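Enterobactin synthetase component F-related protein (Vibrio cholerae serotype O1, PDB 4OXI) probably activates glycine with ATP as an adenylation-domain enzyme, forming glycyl-adenylate in a lipopolysaccharide-modification pathway related to nonribosomal peptide synthetases. Local coordinates at residues Leu403-Ser408 / Arg445-Ser450; Lys426-Asp431 / Ser437-His442. All blocks are in the same frame, centred on the assembly; numbering follows the deposited sequence.

Interaction 1: Leu403-Ser408 / Arg445-Ser450; sequences LMRFES and RLWYRS
Arg405 lays one face of its guanidinium group against the rim of the Trp447 indole, with NE 3.6 Å from CZ2 of Trp447. The two planes stand steeply to each other, at 79°, and the arginine lies beside the benzo edge of the indole, near the ring plane, so the two groups do not stack flat. The bends of the Arg405 chain at chi2 and chi3 turn its end toward strand 445-457, although the side chain does not set out in that direction. Arg445 comes from a different side: its NE lies above the indole plane, displaced toward the rim, so that the tryptophan meets one arginine at its edge and another over a face. The two guanidinium planes are 37° apart, and NH2 of Arg405 approaches NE of Arg445 to 4.0 Å without a hydrogen bond between them. Deeper in, Trp447 packs on Ala395 and Leu418, side chains of the intervening strands of the antiparallel sheet. The contact thus joins strands 403-405 and 445-457 through side chains alone, by van der Waals packing of the Arg405 guanidinium face and the Arg445 chain against the indole. The closeness of the like charges probably costs some energy, eased by the other partner of each arginine: Arg445 NH2 bonds to Ser420 OG, and Arg405 NH2 makes a weak bond to the carbonyl of Glu392.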
ATOM      1  N   LEU A 403      11.517 -24.985 -12.309  1.00 40.20           N
ATOM      2  CA  LEU A 403      10.334 -24.141 -12.365  1.00 39.24           C
ATOM      3  C   LEU A 403       9.112 -25.010 -12.632  1.00 45.87           C
ATOM      4  O   LEU A 403       9.109 -25.823 -13.550  1.00 50.02           O
ATOM      5  CB  LEU A 403      10.472 -23.078 -13.453  1.00 40.71           C
ATOM      6  CG  LEU A 403       9.422 -21.957 -13.480  1.00 42.06           C
ATOM      7  CD1 LEU A 403      10.016 -20.677 -14.020  1.00 36.07           C
ATOM      8  CD2 LEU A 403       8.206 -22.331 -14.312  1.00 42.97           C
ATOM      9  N   MET A 404       8.067 -24.817 -11.838  1.00 41.94           N
ATOM     10  CA  MET A 404       6.872 -25.638 -11.928  1.00 35.71           C
ATOM     11  C   MET A 404       5.609 -24.761 -11.864  1.00 36.77           C
ATOM     12  O   MET A 404       5.388 -24.060 -10.865  1.00 33.01           O
ATOM     13  CB  MET A 404       6.880 -26.636 -10.769  1.00 37.48           C
ATOM     14  CG  MET A 404       5.648 -27.503 -10.703  1.00 44.60           C
ATOM     15  SD  MET A 404       5.817 -28.998 -11.692  1.00 54.35           S
ATOM     16  CE  MET A 404       6.982 -29.909 -10.692  1.00 34.16           C
ATOM     17  N   ARG A 405       4.799 -24.770 -12.922  1.00 30.06           N
ATOM     18  CA  ARG A 405       3.531 -24.033 -12.906  1.00 31.33           C
ATOM     19  C   ARG A 405       2.671 -24.584 -11.764  1.00 33.11           C
ATOM     20  O   ARG A 405       2.748 -25.771 -11.442  1.00 30.18           O
ATOM     21  CB  ARG A 405       2.779 -24.171 -14.241  1.00 35.69           C
ATOM     22  CG  ARG A 405       3.570 -23.770 -15.490  1.00 34.87           C
ATOM     23  CD  ARG A 405       3.949 -22.301 -15.443  1.00 39.76           C
ATOM     24  NE  ARG A 405       2.778 -21.456 -15.650  1.00 46.34           N
ATOM     25  CZ  ARG A 405       2.492 -20.860 -16.803  1.00 47.45           C
ATOM     26  NH1 ARG A 405       3.308 -20.999 -17.848  1.00 43.20           N
ATOM     27  NH2 ARG A 405       1.398 -20.116 -16.907  1.00 46.42           N
ATOM     28  N   PHE A 406       1.867 -23.726 -11.146  1.00 30.36           N
ATOM     29  CA  PHE A 406       1.086 -24.107  -9.973  1.00 31.88           C
ATOM     30  C   PHE A 406       0.102 -25.247 -10.262  1.00 34.30           C
ATOM     31  O   PHE A 406      -0.112 -26.127  -9.423  1.00 31.90           O
ATOM     32  CB  PHE A 406       0.341 -22.883  -9.430  1.00 31.16           C
ATOM     33  CG  PHE A 406      -0.676 -23.207  -8.374  1.00 29.49           C
ATOM     34  CD1 PHE A 406      -0.296 -23.332  -7.052  1.00 31.37           C
ATOM     35  CD2 PHE A 406      -2.009 -23.387  -8.704  1.00 28.81           C
ATOM     36  CE1 PHE A 406      -1.227 -23.629  -6.068  1.00 32.19           C
ATOM     37  CE2 PHE A 406      -2.950 -23.691  -7.725  1.00 31.06           C
ATOM     38  CZ  PHE A 406      -2.555 -23.808  -6.407  1.00 32.79           C
ATOM     39  N   GLU A 407      -0.494 -25.214 -11.452  1.00 34.61           N
ATOM     40  CA  GLU A 407      -1.479 -26.205 -11.887  1.00 35.86           C
ATOM     41  C   GLU A 407      -0.870 -27.598 -12.075  1.00 41.34           C
ATOM     42  O   GLU A 407      -1.593 -28.591 -12.066  1.00 41.10           O
ATOM     43  CB  GLU A 407      -2.107 -25.765 -13.210  1.00 35.24           C
ATOM     44  CG  GLU A 407      -2.871 -24.431 -13.162  1.00 43.96           C
ATOM     45  CD  GLU A 407      -1.973 -23.177 -13.055  1.00 49.27           C
ATOM     46  OE1 GLU A 407      -0.732 -23.262 -13.260  1.00 37.02           O
ATOM     47  OE2 GLU A 407      -2.527 -22.091 -12.754  1.00 46.60           O
ATOM     48  N   SER A 408       0.450 -27.658 -12.261  1.00 36.11           N
ATOM     49  CA  SER A 408       1.169 -28.917 -12.473  1.00 37.87           C
ATOM     50  C   SER A 408       1.887 -29.406 -11.213  1.00 39.62           C
ATOM     51  O   SER A 408       2.309 -30.556 -11.137  1.00 40.75           O
ATOM     52  CB  SER A 408       2.210 -28.762 -13.585  1.00 33.70           C
ATOM     53  OG  SER A 408       1.612 -28.403 -14.812  1.00 46.15           O
ATOM     54  N   ARG A 445       6.549 -15.573 -21.198  1.00 54.24           N
ATOM     55  CA  ARG A 445       6.031 -14.619 -20.208  1.00 49.15           C
ATOM     56  C   ARG A 445       7.039 -14.116 -19.174  1.00 41.74           C
ATOM     57  O   ARG A 445       8.059 -14.760 -18.882  1.00 37.89           O
ATOM     58  CB  ARG A 445       4.746 -15.125 -19.535  1.00 49.36           C
ATOM     59  CG  ARG A 445       4.897 -16.387 -18.721  1.00 44.15           C
ATOM     60  CD  ARG A 445       3.539 -17.048 -18.485  1.00 41.40           C
ATOM     61  NE  ARG A 445       2.742 -16.384 -17.454  1.00 39.37           N
ATOM     62  CZ  ARG A 445       1.487 -15.969 -17.626  1.00 41.96           C
ATOM     63  NH1 ARG A 445       0.883 -16.143 -18.789  1.00 45.85           N
ATOM     64  NH2 ARG A 445       0.833 -15.375 -16.637  1.00 37.93           N
ATOM     65  N   LEU A 446       6.746 -12.932 -18.648  1.00 40.65           N
ATOM     66  CA  LEU A 446       7.593 -12.311 -17.647  1.00 39.20           C
ATOM     67  C   LEU A 446       7.212 -12.864 -16.283  1.00 34.06           C
ATOM     68  O   LEU A 446       6.032 -12.855 -15.919  1.00 34.30           O
ATOM     69  CB  LEU A 446       7.420 -10.790 -17.675  1.00 37.08           C
ATOM     70  CG  LEU A 446       8.239 -10.017 -16.633  1.00 40.63           C
ATOM     71  CD1 LEU A 446       9.718 -10.137 -16.946  1.00 37.03           C
ATOM     72  CD2 LEU A 446       7.810  -8.546 -16.558  1.00 37.26           C
ATOM     73  N   TRP A 447       8.204 -13.362 -15.546  1.00 30.68           N
ATOM     74  CA  TRP A 447       7.991 -13.835 -14.180  1.00 31.39           C
ATOM     75  C   TRP A 447       8.675 -12.931 -13.162  1.00 30.47           C
ATOM     76  O   TRP A 447       9.670 -12.279 -13.476  1.00 35.58           O
ATOM     77  CB  TRP A 447       8.517 -15.264 -14.018  1.00 31.25           C
ATOM     78  CG  TRP A 447       7.685 -16.275 -14.712  1.00 34.56           C
ATOM     79  CD1 TRP A 447       7.908 -16.818 -15.945  1.00 36.80           C
ATOM     80  CD2 TRP A 447       6.479 -16.874 -14.221  1.00 31.31           C
ATOM     81  NE1 TRP A 447       6.918 -17.722 -16.247  1.00 35.04           N
ATOM     82  CE2 TRP A 447       6.026 -17.772 -15.209  1.00 33.40           C
ATOM     83  CE3 TRP A 447       5.737 -16.736 -13.044  1.00 30.79           C
ATOM     84  CZ2 TRP A 447       4.861 -18.527 -15.054  1.00 34.43           C
ATOM     85  CZ3 TRP A 447       4.581 -17.487 -12.890  1.00 32.08           C
ATOM     86  CH2 TRP A 447       4.156 -18.375 -13.887  1.00 34.75           C
ATOM     87  N   TYR A 448       8.151 -12.906 -11.938  1.00 28.37           N
ATOM     88  CA  TYR A 448       8.755 -12.135 -10.848  1.00 25.48           C
ATOM     89  C   TYR A 448       9.079 -13.028  -9.660  1.00 25.26           C
ATOM     90  O   TYR A 448       8.228 -13.800  -9.202  1.00 25.19           O
ATOM     91  CB  TYR A 448       7.818 -10.995 -10.414  1.00 25.47           C
ATOM     92  CG  TYR A 448       8.192 -10.293  -9.113  1.00 25.41           C
ATOM     93  CD1 TYR A 448       9.251  -9.388  -9.056  1.00 22.79           C
ATOM     94  CD2 TYR A 448       7.462 -10.518  -7.955  1.00 24.75           C
ATOM     95  CE1 TYR A 448       9.575  -8.749  -7.871  1.00 23.79           C
ATOM     96  CE2 TYR A 448       7.779  -9.896  -6.782  1.00 22.13           C
ATOM     97  CZ  TYR A 448       8.830  -9.013  -6.742  1.00 24.81           C
ATOM     98  OH  TYR A 448       9.123  -8.398  -5.554  1.00 28.42           O
ATOM     99  N   ARG A 449      10.309 -12.918  -9.162  1.00 25.32           N
ATOM    100  CA  ARG A 449      10.737 -13.668  -7.985  1.00 23.65           C
ATOM    101  C   ARG A 449      10.274 -12.972  -6.726  1.00 26.87           C
ATOM    102  O   ARG A 449      10.838 -11.951  -6.335  1.00 31.99           O
ATOM    103  CB  ARG A 449      12.263 -13.779  -7.937  1.00 29.86           C
ATOM    104  CG  ARG A 449      12.912 -14.294  -9.219  1.00 31.83           C
ATOM    105  CD  ARG A 449      14.427 -14.280  -9.072  1.00 32.85           C
ATOM    106  NE  ARG A 449      15.095 -14.487 -10.348  1.00 38.69           N
ATOM    107  CZ  ARG A 449      15.339 -15.684 -10.863  1.00 39.60           C
ATOM    108  NH1 ARG A 449      14.957 -16.769 -10.196  1.00 41.19           N
ATOM    109  NH2 ARG A 449      15.953 -15.795 -12.038  1.00 32.78           N
ATOM    110  N   SER A 450       9.271 -13.539  -6.070  1.00 25.52           N
ATOM    111  CA  SER A 450       8.642 -12.882  -4.932  1.00 28.96           C
ATOM    112  C   SER A 450       9.562 -12.854  -3.725  1.00 28.25           C
ATOM    113  O   SER A 450       9.518 -11.920  -2.911  1.00 26.85           O
ATOM    114  CB  SER A 450       7.337 -13.595  -4.564  1.00 23.43           C
ATOM    115  OG  SER A 450       7.615 -14.852  -3.972  1.00 27.35           O
TER

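Interaction 2: Lys426-Asp431 / Ser437-His442; sequences KGYLND and SAFFQH
Gly427 rests its CA on a face of the Phe439 ring, 3.6 Å from the ring centroid and 17° off the normal, a CH-pi contact. The approach is displaced from the centroid toward the CZ side, the nearest ring atom being CZ of Phe439 at 3.5 Å from Gly427 CA. The carbonyl oxygen of Lys426 lies over the same ring, more loosely. Next along the loop, Tyr428 meets the edge of Phe439 in an offset T-shaped pair, the planes at 87° and the centroids 5.6 Å apart. Its CE2 comes within 3.7 Å of Phe439 CE2, and the same tyrosine carbon touches Ala438 CB at 4.1 Å, here with the methyl near the plane of the tyrosine ring. Around this first shell, Tyr448 of strand 445-457 packs against Tyr428, Ala438 and Phe439, while Leu424 and Leu446 also touch Phe439. Two hydrogen bonds place the tyrosine, one from its OH to Glu364 OE2 and one between its backbone N and Thr435 OG1 of helix 432-438. At phi 152°, a side chain on Gly427 would run into the Lys426 carbonyl O. With no hydrogen bond between the two segments, the loop is held to the helix-strand junction by aromatic and apolar packing; the side chain of Tyr428 lies about 9 Å from the bound glycyl-adenosine-5'-phosphate.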
ATOM      1  N   LYS A 426       6.160  -3.844 -14.887  1.00 28.83           N
ATOM      2  CA  LYS A 426       7.210  -4.096 -15.877  1.00 34.22           C
ATOM      3  C   LYS A 426       8.557  -4.380 -15.240  1.00 33.56           C
ATOM      4  O   LYS A 426       9.410  -5.027 -15.842  1.00 43.32           O
ATOM      5  CB  LYS A 426       7.392  -2.883 -16.795  1.00 37.99           C
ATOM      6  CG  LYS A 426       6.166  -2.479 -17.600  1.00 44.10           C
ATOM      7  CD  LYS A 426       5.804  -3.541 -18.617  1.00 50.01           C
ATOM      8  CE  LYS A 426       4.555  -3.149 -19.409  1.00 55.63           C
ATOM      9  NZ  LYS A 426       4.048  -4.303 -20.217  1.00 56.27           N
ATOM     10  N   GLY A 427       8.751  -3.869 -14.033  1.00 29.16           N
ATOM     11  CA  GLY A 427      10.043  -3.906 -13.367  1.00 30.42           C
ATOM     12  C   GLY A 427      10.074  -2.701 -12.451  1.00 28.88           C
ATOM     13  O   GLY A 427       9.046  -2.049 -12.246  1.00 30.91           O
ATOM     14  N   TYR A 428      11.231  -2.396 -11.890  1.00 30.41           N
ATOM     15  CA  TYR A 428      11.347  -1.215 -11.050  1.00 25.59           C
ATOM     16  C   TYR A 428      11.629  -0.003 -11.937  1.00 33.32           C
ATOM     17  O   TYR A 428      12.277  -0.118 -12.977  1.00 37.12           O
ATOM     18  CB  TYR A 428      12.443  -1.409  -9.999  1.00 26.49           C
ATOM     19  CG  TYR A 428      12.158  -2.553  -9.037  1.00 29.07           C
ATOM     20  CD1 TYR A 428      11.203  -2.420  -8.030  1.00 29.51           C
ATOM     21  CD2 TYR A 428      12.832  -3.762  -9.135  1.00 28.95           C
ATOM     22  CE1 TYR A 428      10.928  -3.462  -7.144  1.00 24.01           C
ATOM     23  CE2 TYR A 428      12.570  -4.808  -8.246  1.00 26.77           C
ATOM     24  CZ  TYR A 428      11.611  -4.647  -7.258  1.00 26.57           C
ATOM     25  OH  TYR A 428      11.331  -5.672  -6.378  1.00 25.80           O
ATOM     26  N   LEU A 429      11.128   1.155 -11.531  1.00 31.11           N
ATOM     27  CA  LEU A 429      11.290   2.383 -12.298  1.00 33.81           C
ATOM     28  C   LEU A 429      12.761   2.814 -12.332  1.00 33.25           C
ATOM     29  O   LEU A 429      13.385   2.984 -11.280  1.00 30.20           O
ATOM     30  CB  LEU A 429      10.424   3.479 -11.664  1.00 34.41           C
ATOM     31  CG  LEU A 429      10.058   4.717 -12.474  1.00 39.42           C
ATOM     32  CD1 LEU A 429       9.382   4.298 -13.760  1.00 33.23           C
ATOM     33  CD2 LEU A 429       9.153   5.642 -11.645  1.00 33.83           C
ATOM     34  N   ASN A 430      13.302   2.973 -13.540  1.00 35.93           N
ATOM     35  CA  ASN A 430      14.690   3.417 -13.758  1.00 36.88           C
ATOM     36  C   ASN A 430      15.739   2.727 -12.881  1.00 37.19           C
ATOM     37  O   ASN A 430      16.624   3.381 -12.322  1.00 37.93           O
ATOM     38  CB  ASN A 430      14.793   4.939 -13.601  1.00 40.17           C
ATOM     39  CG  ASN A 430      13.690   5.670 -14.336  1.00 41.81           C
ATOM     40  OD1 ASN A 430      12.988   6.503 -13.757  1.00 45.43           O
ATOM     41  ND2 ASN A 430      13.512   5.347 -15.615  1.00 47.64           N
ATOM     42  N   ASP A 431      15.623   1.408 -12.748  1.00 35.32           N
ATOM     43  CA  ASP A 431      16.529   0.639 -11.893  1.00 36.23           C
ATOM     44  C   ASP A 431      16.736  -0.729 -12.538  1.00 34.91           C
ATOM     45  O   ASP A 431      16.176  -1.729 -12.090  1.00 35.35           O
ATOM     46  CB  ASP A 431      15.926   0.510 -10.488  1.00 35.13           C
ATOM     47  CG  ASP A 431      16.872  -0.133  -9.485  1.00 42.00           C
ATOM     48  OD1 ASP A 431      17.913  -0.713  -9.886  1.00 44.93           O
ATOM     49  OD2 ASP A 431      16.551  -0.079  -8.273  1.00 46.63           O
ATOM     50  N   SER A 437      17.553  -8.562 -11.589  1.00 34.88           N
ATOM     51  CA  SER A 437      17.673  -9.605 -10.578  1.00 37.90           C
ATOM     52  C   SER A 437      16.319 -10.177 -10.116  1.00 35.52           C
ATOM     53  O   SER A 437      16.248 -11.315  -9.657  1.00 38.97           O
ATOM     54  CB  SER A 437      18.485  -9.096  -9.387  1.00 38.49           C
ATOM     55  OG  SER A 437      17.875  -7.956  -8.817  1.00 43.15           O
ATOM     56  N   ALA A 438      15.244  -9.406 -10.247  1.00 34.57           N
ATOM     57  CA  ALA A 438      13.951  -9.856  -9.728  1.00 34.20           C
ATOM     58  C   ALA A 438      13.002 -10.342 -10.824  1.00 31.15           C
ATOM     59  O   ALA A 438      12.135 -11.178 -10.579  1.00 34.71           O
ATOM     60  CB  ALA A 438      13.297  -8.760  -8.895  1.00 28.44           C
ATOM     61  N   PHE A 439      13.168  -9.811 -12.027  1.00 30.19           N
ATOM     62  CA  PHE A 439      12.282 -10.127 -13.134  1.00 31.30           C
ATOM     63  C   PHE A 439      13.066 -10.907 -14.187  1.00 34.20           C
ATOM     64  O   PHE A 439      14.239 -10.618 -14.418  1.00 36.42           O
ATOM     65  CB  PHE A 439      11.730  -8.841 -13.761  1.00 29.44           C
ATOM     66  CG  PHE A 439      10.881  -8.015 -12.830  1.00 31.74           C
ATOM     67  CD1 PHE A 439       9.500  -7.986 -12.979  1.00 28.38           C
ATOM     68  CD2 PHE A 439      11.460  -7.257 -11.810  1.00 24.02           C
ATOM     69  CE1 PHE A 439       8.713  -7.214 -12.141  1.00 27.40           C
ATOM     70  CE2 PHE A 439      10.675  -6.500 -10.965  1.00 24.62           C
ATOM     71  CZ  PHE A 439       9.297  -6.478 -11.137  1.00 26.65           C
ATOM     72  N   PHE A 440      12.425 -11.889 -14.819  1.00 32.56           N
ATOM     73  CA  PHE A 440      13.075 -12.651 -15.882  1.00 35.02           C
ATOM     74  C   PHE A 440      12.051 -13.253 -16.836  1.00 38.32           C
ATOM     75  O   PHE A 440      10.883 -13.441 -16.480  1.00 37.60           O
ATOM     76  CB  PHE A 440      13.968 -13.747 -15.306  1.00 32.29           C
ATOM     77  CG  PHE A 440      13.206 -14.850 -14.631  1.00 38.70           C
ATOM     78  CD1 PHE A 440      12.817 -14.726 -13.308  1.00 35.38           C
ATOM     79  CD2 PHE A 440      12.873 -16.010 -15.319  1.00 38.00           C
ATOM     80  CE1 PHE A 440      12.105 -15.738 -12.681  1.00 34.33           C
ATOM     81  CE2 PHE A 440      12.164 -17.036 -14.693  1.00 36.32           C
ATOM     82  CZ  PHE A 440      11.779 -16.897 -13.376  1.00 34.68           C
ATOM     83  N   GLN A 441      12.490 -13.533 -18.057  1.00 42.91           N
ATOM     84  CA  GLN A 441      11.620 -14.128 -19.067  1.00 41.64           C
ATOM     85  C   GLN A 441      11.714 -15.630 -18.998  1.00 41.04           C
ATOM     86  O   GLN A 441      12.759 -16.176 -18.661  1.00 42.15           O
ATOM     87  CB  GLN A 441      12.021 -13.666 -20.463  1.00 40.54           C
ATOM     88  CG  GLN A 441      11.608 -12.251 -20.771  1.00 46.38           C
ATOM     89  CD  GLN A 441      10.136 -12.159 -21.083  1.00 55.93           C
ATOM     90  OE1 GLN A 441       9.501 -13.166 -21.411  1.00 57.59           O
ATOM     91  NE2 GLN A 441       9.579 -10.952 -20.989  1.00 58.62           N
ATOM     92  N   HIS A 442      10.624 -16.304 -19.320  1.00 43.04           N
ATOM     93  CA  HIS A 442      10.649 -17.749 -19.358  1.00 42.26           C
ATOM     94  C   HIS A 442       9.518 -18.246 -20.232  1.00 49.47           C
ATOM     95  O   HIS A 442       8.345 -18.083 -19.886  1.00 49.52           O
ATOM     96  CB  HIS A 442      10.513 -18.314 -17.954  1.00 44.02           C
ATOM     97  CG  HIS A 442      10.514 -19.808 -17.904  1.00 51.24           C
ATOM     98  ND1 HIS A 442      11.675 -20.550 -17.846  1.00 52.42           N
ATOM     99  CD2 HIS A 442       9.495 -20.702 -17.902  1.00 54.61           C
ATOM    100  CE1 HIS A 442      11.370 -21.835 -17.807  1.00 55.99           C
ATOM    101  NE2 HIS A 442      10.054 -21.955 -17.840  1.00 52.69           N
TER

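Strand 403-405 comes first along the chain, and the chain then runs through strand 416-419 into the loop 426-431. Interaction 2 closes a short loop around helix 432-438 as the chain passes from the end of that helix into strand 439-442. The following strand, 445-457, returns to 403-405 in interaction 1, closing a longer loop that contains all of interaction 2. The two contacts, centred 15 Å apart, share an antiparallel sheet: backbone bonds join Trp447 N to Phe440 O (2.8 Å) and Arg449 N to Ala438 O (2.9 Å). Interaction 1 reaches across this sheet to strand 403-405, whereas interaction 2 ties its 439-442 strand to the loop running alongside strand 230-235.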